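Local coordinates for conserved hypothetical secreted protein (Helicobacter pylori, PDB 4RNZ), which probably acts as a zinc-dependent M23-family endopeptidase on peptidoglycan and helps determine the shape of the bacterial cell, at residues A[88-93]-A[140-145]; A[112-117]-A[154-159]; A[204-209]-A[218-223]; A[65-70]-A[80-85]. One frame throughout, in Å; residues are numbered along the deposited sequence.

Contact 1 (A[88-93]-A[140-145]). With PO4 (phosphate ion), chain G.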
# COMPACT_ATOMS: atom_id res chain seq x y z
N ARG A 88 -14.20 8.81 -2.45
CA ARG A 88 -13.07 9.24 -1.63
C ARG A 88 -13.51 10.39 -0.72
O ARG A 88 -14.10 11.34 -1.21
CB ARG A 88 -11.94 9.63 -2.56
CG ARG A 88 -10.66 10.09 -1.91
CD ARG A 88 -9.55 10.09 -2.94
NE ARG A 88 -9.10 8.72 -3.13
CZ ARG A 88 -8.36 8.29 -4.14
NH1 ARG A 88 -7.98 9.12 -5.10
NH2 ARG A 88 -7.99 7.01 -4.19
N LYS A 89 -13.29 10.29 0.59
CA LYS A 89 -13.56 11.40 1.51
C LYS A 89 -12.24 11.96 2.07
O LYS A 89 -11.35 11.20 2.43
CB LYS A 89 -14.36 10.94 2.71
CG LYS A 89 -15.68 10.27 2.41
CD LYS A 89 -16.40 9.99 3.71
CE LYS A 89 -17.64 9.14 3.51
NZ LYS A 89 -18.42 9.12 4.79
N GLU A 90 -12.16 13.28 2.17
CA GLU A 90 -11.00 13.96 2.74
C GLU A 90 -11.37 14.55 4.09
O GLU A 90 -12.45 15.13 4.25
CB GLU A 90 -10.53 15.04 1.79
CG GLU A 90 -9.23 15.73 2.17
CD GLU A 90 -8.92 16.86 1.23
OE1 GLU A 90 -9.82 17.69 0.98
OE2 GLU A 90 -7.78 16.92 0.73
N LYS A 91 -10.46 14.40 5.05
CA LYS A 91 -10.61 14.97 6.39
C LYS A 91 -9.34 15.67 6.81
O LYS A 91 -8.25 15.36 6.32
CB LYS A 91 -10.92 13.90 7.44
CG LYS A 91 -12.26 13.23 7.23
CD LYS A 91 -12.77 12.56 8.50
CE LYS A 91 -14.28 12.36 8.42
NZ LYS A 91 -14.65 11.60 7.20
N THR A 92 -9.50 16.59 7.77
CA THR A 92 -8.37 17.21 8.44
C THR A 92 -8.40 16.98 9.93
O THR A 92 -9.31 17.44 10.63
CB THR A 92 -8.34 18.71 8.17
OG1 THR A 92 -8.28 18.93 6.76
CG2 THR A 92 -7.10 19.36 8.82
N LEU A 93 -7.40 16.25 10.42
CA LEU A 93 -7.20 16.09 11.83
C LEU A 93 -6.30 17.23 12.34
O LEU A 93 -5.19 17.43 11.83
CB LEU A 93 -6.51 14.77 12.13
CG LEU A 93 -6.08 14.51 13.57
CD1 LEU A 93 -7.27 14.51 14.52
CD2 LEU A 93 -5.36 13.18 13.63
N VAL A 140 -3.94 15.90 6.93
CA VAL A 140 -4.98 15.91 5.93
C VAL A 140 -4.90 14.56 5.22
O VAL A 140 -3.86 14.21 4.65
CB VAL A 140 -4.80 16.99 4.88
CG1 VAL A 140 -5.94 16.90 3.86
CG2 VAL A 140 -4.75 18.37 5.51
N TYR A 141 -5.99 13.80 5.26
CA TYR A 141 -5.95 12.46 4.67
C TYR A 141 -7.24 12.10 4.00
O TYR A 141 -8.32 12.59 4.38
CB TYR A 141 -5.65 11.42 5.73
CG TYR A 141 -6.69 11.27 6.81
CD1 TYR A 141 -6.71 12.14 7.89
CD2 TYR A 141 -7.65 10.28 6.75
CE1 TYR A 141 -7.64 11.99 8.89
CE2 TYR A 141 -8.59 10.13 7.75
CZ TYR A 141 -8.58 11.00 8.82
OH TYR A 141 -9.49 10.87 9.83
N THR A 142 -7.13 11.19 3.04
CA THR A 142 -8.29 10.65 2.36
C THR A 142 -8.46 9.19 2.69
O THR A 142 -7.52 8.50 3.10
CB THR A 142 -8.20 10.80 0.84
OG1 THR A 142 -7.13 10.00 0.32
CG2 THR A 142 -8.01 12.24 0.44
N ARG A 143 -9.69 8.73 2.52
CA ARG A 143 -10.04 7.32 2.73
C ARG A 143 -10.97 6.95 1.57
O ARG A 143 -11.71 7.84 1.08
CB ARG A 143 -10.74 7.23 4.07
CG ARG A 143 -10.43 6.04 4.92
CD ARG A 143 -11.38 5.99 6.13
NE ARG A 143 -11.01 6.78 7.33
CZ ARG A 143 -9.94 6.54 8.11
NH1 ARG A 143 -9.08 5.59 7.78
NH2 ARG A 143 -9.71 7.28 9.21
N ASP A 144 -10.91 5.70 1.11
CA ASP A 144 -11.75 5.27 -0.01
C ASP A 144 -12.90 4.41 0.51
O ASP A 144 -12.71 3.63 1.44
CB ASP A 144 -10.95 4.53 -1.07
CG ASP A 144 -9.97 5.41 -1.81
OD1 ASP A 144 -10.10 6.63 -1.83
OD2 ASP A 144 -9.07 4.84 -2.43
N TYR A 145 -14.08 4.57 -0.08
CA TYR A 145 -15.31 3.93 0.41
C TYR A 145 -16.04 3.20 -0.71
O TYR A 145 -16.12 3.70 -1.83
CB TYR A 145 -16.27 4.98 0.97
CG TYR A 145 -15.77 5.65 2.21
CD1 TYR A 145 -14.83 6.69 2.15
CD2 TYR A 145 -16.22 5.26 3.45
CE1 TYR A 145 -14.37 7.31 3.31
CE2 TYR A 145 -15.76 5.88 4.62
CZ TYR A 145 -14.84 6.89 4.54
OH TYR A 145 -14.39 7.51 5.71
P PO4 G . -16.86 8.00 7.97
O1 PO4 G . -15.53 7.29 7.74
O2 PO4 G . -17.31 7.70 9.38
O3 PO4 G . -17.92 7.52 7.00
O4 PO4 G . -16.79 9.49 7.77
O HOH W 1 -10.64 10.92 5.17
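Lys89 lies across the ring of Tyr145 at about a right angle, with CE centred over one face 3.7 Å from the ring centroid and only 10° off the normal, a CH-pi contact. NZ continues over the same face as a cation-pi partner. With CG anti to its carbonyl carbon (chi1 -57°) and the chain extended beyond, the lysine carries its ammonium over the ring to a phosphate ion, where NZ donates to O3 at 2.8 Å. Lys91, bent at its last torsion, gives NZ to O4 of the same phosphate, and Tyr145 OH meets O1 near the ring plane at a distance too short to be taken literally.

On the opposite face of the sheet, Arg88 and Asp144 run side by side in a non-hydrogen-bonded pair. The guanidinium and carboxylate planes are 24° apart; NE of Arg88 reaches OD1 of Asp144 at 2.7 Å and NH2 reaches OD2 at 3.0 Å, each on a syn lone pair, a side-on bidentate salt bridge. Next along this face, CG of Arg88 packs on CB of Thr142.

Strands 88-93 and 140-145 are antiparallel neighbours in the sheet, tied by paired backbone bonds at Lys89-Arg143 and Lys91-Tyr141; CB of Lys91 sits over the Tyr141 ring. Water donates to both Lys89 O and Tyr141 O. Arg143 turns instead to Asp111 in a salt bridge.

The phosphate probably comes from the crystallisation liquor, but the ammonium groups of Lys89 and Lys91 converging on it mark a patch suited to an anion, the tyrosine's approach being doubtful, while the paired charges of Arg88 and Asp144 probably neutralise each other.

Contact 2 (A[112-117]-A[154-159])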
# COMPACT_ATOMS: atom_id res chain seq x y z
N PRO A 112 -6.01 2.92 13.85
CA PRO A 112 -4.63 2.46 13.92
C PRO A 112 -3.87 2.55 12.60
O PRO A 112 -2.67 2.76 12.60
CB PRO A 112 -4.77 1.02 14.41
CG PRO A 112 -6.07 0.99 15.15
CD PRO A 112 -6.96 1.91 14.37
N LEU A 113 -4.57 2.43 11.48
CA LEU A 113 -3.91 2.47 10.18
C LEU A 113 -3.29 3.85 9.94
O LEU A 113 -2.14 3.94 9.54
CB LEU A 113 -4.88 2.12 9.06
CG LEU A 113 -5.49 0.71 9.20
CD1 LEU A 113 -6.61 0.53 8.18
CD2 LEU A 113 -4.46 -0.38 9.03
N LEU A 114 -4.08 4.89 10.19
CA LEU A 114 -3.63 6.28 10.04
C LEU A 114 -2.49 6.57 11.02
O LEU A 114 -1.51 7.22 10.65
CB LEU A 114 -4.78 7.26 10.27
CG LEU A 114 -4.47 8.74 10.10
CD1 LEU A 114 -4.13 9.09 8.67
CD2 LEU A 114 -5.65 9.59 10.56
N ALA A 115 -2.65 6.10 12.26
CA ALA A 115 -1.66 6.34 13.30
C ALA A 115 -0.34 5.70 12.90
O ALA A 115 0.71 6.34 12.98
CB ALA A 115 -2.16 5.78 14.62
N ASN A 116 -0.38 4.46 12.42
CA ASN A 116 0.84 3.76 11.96
C ASN A 116 1.51 4.45 10.78
O ASN A 116 2.74 4.49 10.70
CB ASN A 116 0.54 2.33 11.50
CG ASN A 116 0.14 1.41 12.62
OD1 ASN A 116 0.38 1.68 13.81
ND2 ASN A 116 -0.45 0.29 12.24
N GLN A 117 0.70 4.94 9.84
CA GLN A 117 1.22 5.70 8.70
C GLN A 117 1.96 6.96 9.16
O GLN A 117 3.03 7.27 8.65
CB GLN A 117 0.12 6.13 7.75
CG GLN A 117 -0.43 5.00 6.95
CD GLN A 117 -1.42 5.42 5.88
OE1 GLN A 117 -1.56 6.58 5.53
NE2 GLN A 117 -2.08 4.45 5.32
N PRO A 154 -5.92 4.45 4.57
CA PRO A 154 -5.99 5.85 4.21
C PRO A 154 -4.75 6.30 3.46
O PRO A 154 -3.75 5.57 3.36
CB PRO A 154 -6.11 6.55 5.58
CG PRO A 154 -5.45 5.62 6.53
CD PRO A 154 -5.78 4.24 6.03
N THR A 155 -4.83 7.51 2.93
CA THR A 155 -3.73 8.13 2.27
C THR A 155 -3.50 9.50 2.91
O THR A 155 -4.44 10.34 2.94
CB THR A 155 -4.01 8.26 0.76
OG1 THR A 155 -4.21 6.95 0.21
CG2 THR A 155 -2.86 8.90 0.03
N ILE A 156 -2.29 9.73 3.42
CA ILE A 156 -1.93 11.05 3.95
C ILE A 156 -1.54 11.98 2.83
O ILE A 156 -0.61 11.69 2.09
CB ILE A 156 -0.75 10.94 4.94
CG1 ILE A 156 -1.22 10.21 6.19
CG2 ILE A 156 -0.19 12.33 5.26
CD1 ILE A 156 -0.09 9.82 7.13
N LYS A 157 -2.27 13.08 2.68
CA LYS A 157 -1.95 14.08 1.67
C LYS A 157 -0.97 15.12 2.19
O LYS A 157 -0.10 15.57 1.47
CB LYS A 157 -3.22 14.80 1.19
CG LYS A 157 -4.35 13.89 0.71
CD LYS A 157 -3.88 12.81 -0.26
CE LYS A 157 -3.22 13.36 -1.51
NZ LYS A 157 -4.11 14.28 -2.28
N MET A 158 -1.16 15.51 3.45
CA MET A 158 -0.27 16.44 4.14
C MET A 158 -0.24 16.11 5.63
O MET A 158 -1.25 15.72 6.23
CB MET A 158 -0.74 17.88 3.96
CG MET A 158 0.15 18.89 4.68
SD MET A 158 -0.47 20.57 4.59
CE MET A 158 -1.85 20.51 5.70
N ALA A 159 0.94 16.25 6.22
CA ALA A 159 1.04 16.21 7.66
C ALA A 159 1.97 17.30 8.15
O ALA A 159 2.81 17.79 7.41
CB ALA A 159 1.49 14.85 8.15
O HOH W 2 -0.25 7.64 3.42
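Pro154 presses its ring against the first turns of helix 112-121, a helix-on-sheet packing within the Csd3 second domain: the axes of 112-117 and strand 154-156 run 8.8 Å apart at 31°. CD of Pro154 meets CB of Leu113 at 3.8 Å, while CG faces the backbone N and CB of Leu114. Two residues on, CG1 of Ile156 takes up CD1 of Leu114 at 4.0 Å; the leucine's CG is anti to the backbone N, which brings its branch forward although its CB points along the interface. Ile156 CD1 also rests on CB of Gln117, the two side chains sliding past each other in opposite directions.

The polar element is Gln117, whose extended chain brings its amide down to the strand, where NE2 donates to Pro154 O at 2.8 Å with an N-H...O angle of 161°. A water sits at the OE1 end of the amide, donating to Gln117 OE1 and accepting from Ile156 N at 2.9 Å.

Around this first shell, Tyr141 of the neighbouring strand 136-146 packs on Leu114, and Asp111 accepts from the backbone N of Leu113 at the start of the helix. The amide of Gln117 is steadied by Gln153 OE1, a second acceptor for NE2, and Pro154 O takes a further bond from Arg309 NH1. In the Gln117 bond, Pro154 O lies in the amide plane, but NE2 stands 41° out of the carbonyl plane.

Contact 3 (A[204-209]-A[218-223]). With ZN (zinc ion), chain B.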
# COMPACT_ATOMS: atom_id res chain seq x y z
N PHE A 204 6.52 -2.59 -13.86
CA PHE A 204 5.35 -2.30 -13.07
C PHE A 204 4.37 -1.53 -13.91
O PHE A 204 4.75 -0.64 -14.63
CB PHE A 204 5.75 -1.44 -11.87
CG PHE A 204 4.61 -1.13 -10.94
CD1 PHE A 204 3.78 -0.03 -11.18
CD2 PHE A 204 4.35 -1.94 -9.86
CE1 PHE A 204 2.72 0.27 -10.31
CE2 PHE A 204 3.29 -1.66 -8.98
CZ PHE A 204 2.48 -0.56 -9.21
N SER A 205 3.09 -1.86 -13.77
CA SER A 205 2.03 -1.10 -14.43
C SER A 205 0.72 -1.10 -13.62
O SER A 205 0.25 -2.14 -13.14
CB SER A 205 1.78 -1.65 -15.83
OG SER A 205 0.71 -0.95 -16.44
N TYR A 206 0.14 0.08 -13.46
CA TYR A 206 -1.22 0.20 -12.93
C TYR A 206 -2.26 -0.29 -13.93
O TYR A 206 -3.36 -0.68 -13.54
CB TYR A 206 -1.52 1.64 -12.52
CG TYR A 206 -0.76 2.06 -11.29
CD1 TYR A 206 -0.98 1.42 -10.08
CD2 TYR A 206 0.20 3.10 -11.34
CE1 TYR A 206 -0.28 1.78 -8.95
CE2 TYR A 206 0.89 3.47 -10.19
CZ TYR A 206 0.65 2.80 -9.01
OH TYR A 206 1.32 3.12 -7.87
N GLY A 207 -1.90 -0.29 -15.22
CA GLY A 207 -2.81 -0.68 -16.29
C GLY A 207 -3.86 0.37 -16.62
O GLY A 207 -4.85 0.05 -17.27
N ARG A 208 -3.63 1.62 -16.22
CA ARG A 208 -4.67 2.68 -16.31
C ARG A 208 -4.88 3.27 -17.72
O ARG A 208 -3.92 3.45 -18.47
CB ARG A 208 -4.37 3.81 -15.31
CG ARG A 208 -4.71 3.42 -13.88
CD ARG A 208 -4.02 4.30 -12.85
NE ARG A 208 -4.27 3.80 -11.50
CZ ARG A 208 -3.64 4.22 -10.40
NH1 ARG A 208 -2.71 5.16 -10.47
NH2 ARG A 208 -3.95 3.69 -9.22
N PHE A 209 -6.14 3.57 -18.06
CA PHE A 209 -6.53 4.04 -19.41
C PHE A 209 -5.83 5.35 -19.80
O PHE A 209 -5.45 6.14 -18.94
CB PHE A 209 -8.07 4.19 -19.53
CG PHE A 209 -8.80 2.92 -19.95
CD1 PHE A 209 -8.80 1.78 -19.13
CD2 PHE A 209 -9.52 2.87 -21.15
CE1 PHE A 209 -9.48 0.63 -19.51
CE2 PHE A 209 -10.20 1.72 -21.53
CZ PHE A 209 -10.18 0.60 -20.71
N PRO A 218 -2.37 -4.63 -16.02
CA PRO A 218 -1.82 -4.28 -14.69
C PRO A 218 -0.81 -5.31 -14.20
O PRO A 218 -1.10 -6.49 -14.19
CB PRO A 218 -3.04 -4.29 -13.77
CG PRO A 218 -4.22 -4.43 -14.65
CD PRO A 218 -3.75 -5.10 -15.91
N HIS A 219 0.37 -4.85 -13.78
CA HIS A 219 1.40 -5.75 -13.24
C HIS A 219 2.01 -5.14 -11.98
O HIS A 219 2.65 -4.09 -12.05
CB HIS A 219 2.47 -6.01 -14.30
CG HIS A 219 3.57 -6.93 -13.85
ND1 HIS A 219 4.91 -6.60 -13.97
CD2 HIS A 219 3.54 -8.15 -13.27
CE1 HIS A 219 5.64 -7.59 -13.51
NE2 HIS A 219 4.84 -8.55 -13.09
N TYR A 220 1.77 -5.78 -10.84
CA TYR A 220 2.06 -5.17 -9.55
C TYR A 220 3.46 -5.56 -9.00
O TYR A 220 3.62 -5.83 -7.82
CB TYR A 220 0.95 -5.47 -8.56
CG TYR A 220 -0.39 -4.81 -8.87
CD1 TYR A 220 -0.45 -3.52 -9.37
CD2 TYR A 220 -1.59 -5.49 -8.65
CE1 TYR A 220 -1.68 -2.91 -9.65
CE2 TYR A 220 -2.82 -4.89 -8.93
CZ TYR A 220 -2.86 -3.60 -9.42
OH TYR A 220 -4.05 -2.99 -9.69
N GLY A 221 4.45 -5.52 -9.88
CA GLY A 221 5.84 -5.81 -9.51
C GLY A 221 6.69 -5.62 -10.75
O GLY A 221 6.23 -5.10 -11.74
N VAL A 222 7.95 -6.01 -10.65
CA VAL A 222 8.87 -5.98 -11.78
C VAL A 222 9.28 -7.42 -11.99
O VAL A 222 9.62 -8.11 -11.04
CB VAL A 222 10.13 -5.15 -11.47
CG1 VAL A 222 11.11 -5.21 -12.64
CG2 VAL A 222 9.76 -3.73 -11.15
N ASP A 223 9.20 -7.87 -13.24
CA ASP A 223 9.68 -9.20 -13.61
C ASP A 223 11.09 -9.05 -14.14
O ASP A 223 11.33 -8.35 -15.13
CB ASP A 223 8.77 -9.86 -14.65
CG ASP A 223 7.45 -10.29 -14.06
OD1 ASP A 223 7.32 -10.31 -12.83
OD2 ASP A 223 6.53 -10.62 -14.83
ZN ZN B . 5.43 -10.24 -12.25
O HOH W 3 -4.00 -0.56 -10.87
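The Phe204 ring carries the carbonyl oxygen of His219 over one face, 3.5 Å above the plane and displaced toward the rim, with CD2 of Tyr206 at its edge. Tyr206 is covered on both faces: CE1 of Phe204 stands over the ring centre, and NH1 of Arg208 lies over the opposite face. Tyr220 shows its edge to Phe204, with Tyr220 CD1 and Phe204 CZ 4.2 Å apart. Water joins Tyr220 OH to Tyr206 O; the hydroxyl also bonds Ser63. Phe204 has CG anti to its backbone N (chi1 -177°), which lays the ring alongside the turn at Tyr220.

Beside these rings the chains run antiparallel with a single bridge, Ser205 N to His219 O at 2.9 Å, in the carbonyl plane on a lone pair, and His219 N to Ser205 O at 2.8 Å. The bridge leads straight into the metal centre of the M23 peptidase. His219 NE2 and Asp223 OD1 each bind zinc at 2.0 Å; His301 and, from the N-terminal region, Glu34 complete the site. Tyr220 is the centre of an inverse gamma turn between the two ligands, and the imidazole's rotation is fixed by ND1, hydrogen-bonded to Pro203 O, while NE2 faces the metal. At Gly207, an ST turn closes as its N donates to Ser205 OG at 3.0 Å.

Contact 4 (A[65-70]-A[80-85])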
# COMPACT_ATOMS: atom_id res chain seq x y z
N ASP A 65 -7.59 -0.51 -6.49
CA ASP A 65 -8.46 -0.18 -7.61
C ASP A 65 -8.71 -1.28 -8.62
O ASP A 65 -9.30 -1.01 -9.65
CB ASP A 65 -8.00 1.09 -8.29
CG ASP A 65 -6.62 1.00 -8.78
OD1 ASP A 65 -6.27 -0.06 -9.32
OD2 ASP A 65 -5.88 2.00 -8.62
N LEU A 66 -8.32 -2.51 -8.30
CA LEU A 66 -8.59 -3.66 -9.17
C LEU A 66 -9.16 -4.82 -8.37
O LEU A 66 -8.74 -5.10 -7.23
CB LEU A 66 -7.30 -4.12 -9.86
CG LEU A 66 -7.48 -5.07 -11.04
CD1 LEU A 66 -8.06 -4.34 -12.25
CD2 LEU A 66 -6.13 -5.71 -11.40
N GLN A 67 -10.12 -5.51 -8.98
CA GLN A 67 -10.77 -6.65 -8.33
C GLN A 67 -11.04 -7.78 -9.30
O GLN A 67 -11.20 -7.59 -10.49
CB GLN A 67 -12.10 -6.24 -7.65
CG GLN A 67 -13.22 -5.79 -8.58
CD GLN A 67 -14.38 -5.08 -7.85
OE1 GLN A 67 -14.74 -5.43 -6.73
NE2 GLN A 67 -14.96 -4.09 -8.50
N ILE A 68 -11.12 -8.98 -8.75
CA ILE A 68 -11.54 -10.13 -9.52
C ILE A 68 -13.06 -10.14 -9.51
O ILE A 68 -13.66 -10.08 -8.45
CB ILE A 68 -11.07 -11.43 -8.84
CG1 ILE A 68 -9.56 -11.56 -9.01
CG2 ILE A 68 -11.79 -12.65 -9.41
CD1 ILE A 68 -8.97 -12.66 -8.14
N HIS A 69 -13.65 -10.25 -10.69
CA HIS A 69 -15.08 -10.49 -10.82
C HIS A 69 -15.32 -11.90 -11.37
O HIS A 69 -14.96 -12.19 -12.52
CB HIS A 69 -15.68 -9.46 -11.77
CG HIS A 69 -17.17 -9.57 -11.94
ND1 HIS A 69 -17.83 -9.12 -13.07
CD2 HIS A 69 -18.12 -10.07 -11.12
CE1 HIS A 69 -19.13 -9.37 -12.95
NE2 HIS A 69 -19.33 -9.92 -11.76
N ILE A 70 -15.91 -12.76 -10.55
CA ILE A 70 -16.32 -14.09 -10.96
C ILE A 70 -17.82 -14.09 -11.12
O ILE A 70 -18.54 -13.61 -10.23
CB ILE A 70 -15.97 -15.17 -9.91
CG1 ILE A 70 -14.45 -15.37 -9.87
CG2 ILE A 70 -16.67 -16.49 -10.22
CD1 ILE A 70 -13.95 -15.99 -8.59
N ASP A 80 -13.10 -12.07 -14.66
CA ASP A 80 -12.54 -10.85 -15.21
C ASP A 80 -11.79 -10.12 -14.10
O ASP A 80 -12.12 -10.28 -12.93
CB ASP A 80 -13.62 -9.89 -15.75
CG ASP A 80 -14.39 -10.45 -16.92
OD1 ASP A 80 -13.80 -11.19 -17.72
OD2 ASP A 80 -15.60 -10.15 -17.04
N PHE A 81 -10.83 -9.31 -14.50
CA PHE A 81 -10.15 -8.39 -13.60
C PHE A 81 -10.72 -7.03 -13.96
O PHE A 81 -10.57 -6.60 -15.09
CB PHE A 81 -8.66 -8.46 -13.81
CG PHE A 81 -8.06 -9.75 -13.35
CD1 PHE A 81 -7.65 -9.91 -12.03
CD2 PHE A 81 -7.92 -10.82 -14.22
CE1 PHE A 81 -7.12 -11.12 -11.58
CE2 PHE A 81 -7.38 -12.02 -13.78
CZ PHE A 81 -6.99 -12.18 -12.46
N ILE A 82 -11.40 -6.39 -13.01
CA ILE A 82 -12.11 -5.15 -13.32
C ILE A 82 -11.80 -4.04 -12.33
O ILE A 82 -11.35 -4.32 -11.22
CB ILE A 82 -13.63 -5.39 -13.36
CG1 ILE A 82 -14.16 -5.79 -11.99
CG2 ILE A 82 -13.97 -6.47 -14.39
CD1 ILE A 82 -15.68 -5.80 -11.91
N PRO A 83 -12.07 -2.77 -12.71
CA PRO A 83 -11.91 -1.65 -11.76
C PRO A 83 -12.84 -1.75 -10.56
O PRO A 83 -13.91 -2.36 -10.64
CB PRO A 83 -12.28 -0.42 -12.60
CG PRO A 83 -12.11 -0.84 -14.01
CD PRO A 83 -12.42 -2.30 -14.06
N ILE A 84 -12.39 -1.18 -9.44
CA ILE A 84 -13.19 -0.98 -8.24
C ILE A 84 -13.73 0.44 -8.29
O ILE A 84 -12.97 1.41 -8.46
CB ILE A 84 -12.37 -1.14 -6.95
CG1 ILE A 84 -11.79 -2.55 -6.82
CG2 ILE A 84 -13.25 -0.88 -5.74
CD1 ILE A 84 -10.83 -2.71 -5.64
N ILE A 85 -15.04 0.56 -8.15
CA ILE A 85 -15.69 1.85 -8.09
C ILE A 85 -15.74 2.27 -6.62
O ILE A 85 -16.21 1.53 -5.76
CB ILE A 85 -17.12 1.86 -8.70
CG1 ILE A 85 -17.08 1.43 -10.17
CG2 ILE A 85 -17.72 3.26 -8.63
CD1 ILE A 85 -18.45 1.08 -10.73
O HOH W 4 -16.55 -1.76 -7.88
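Gln67 and Ile82, a hydrogen-bonded antiparallel pair with side chains on one face of the sheet, are two of the three residues most buried here; Ile84 is the third. CG of Gln67 touches CG1 of Ile82 at 3.5 Å as the chains cross. Both take the crowded first torsion, between backbone N and carbonyl carbon (chi1 66° and 65°), which leans each end toward the partner strand. The backbone bonds of the pair, Gln67 N to Ile82 O and Ile82 N to Gln67 O, are both 2.8 Å.

Beyond CG the Gln67 chain runs extended to Pro83, where NE2 donates to Pro83 O at 2.9 Å, tilted 33° from the carbonyl plane. Water takes a second bond from NE2 and one from Ile85 N. Arg146 donates to OE1, so both ends of the amide are engaged.

Ile84 lies past the end of strand 80-83. Its CG1 packs on CD of Gln67 at 3.8 Å and its CD1 reaches Leu66 O, while Ile84 N bonds Asp65 O at 3.1 Å from well above the carbonyl plane. On the other side of Gln67, CD1 of Ile82 rests against CB of His69.

The opposite face pairs Ile68 with Phe81, side by side, CG1 to CE1 at 3.6 Å; Leu35 of helix 30-36 also packs on Phe81. Strands 66-73 and 76-83 form the hairpin at one edge of the N-terminal domain's five-stranded sheet.

Chemically, the glutamine amide, together with the Ile84 N to Asp65 O bond, holds the chain where it leaves the strand, while isoleucines pack along the glutamine's aliphatic stem.

In the fold
Contact 2 is the most buried of the four, a helix laid on a sheet through proline and aliphatic groups, with one amide bonding to the strand. Contact 1 shares that sheet: strands 136-146 and 153-163 are neighbours, and Val140 O meets Lys157 N at 2.8 Å. Its chemistry is more exposed and charged. Contacts 3 and 4 are both partly buried. Contact 4 pairs strands in a separate, N-terminal sheet, with mixed apolar and amide packing, and the chain passes from it directly to contact 1. Contact 3, at the zinc site, relies on loops and aromatic rings. It joins contact 4 through Arg208 NH2 and Asp65 OD2, a 2.6 Å salt bridge, and through Tyr220 against Leu66.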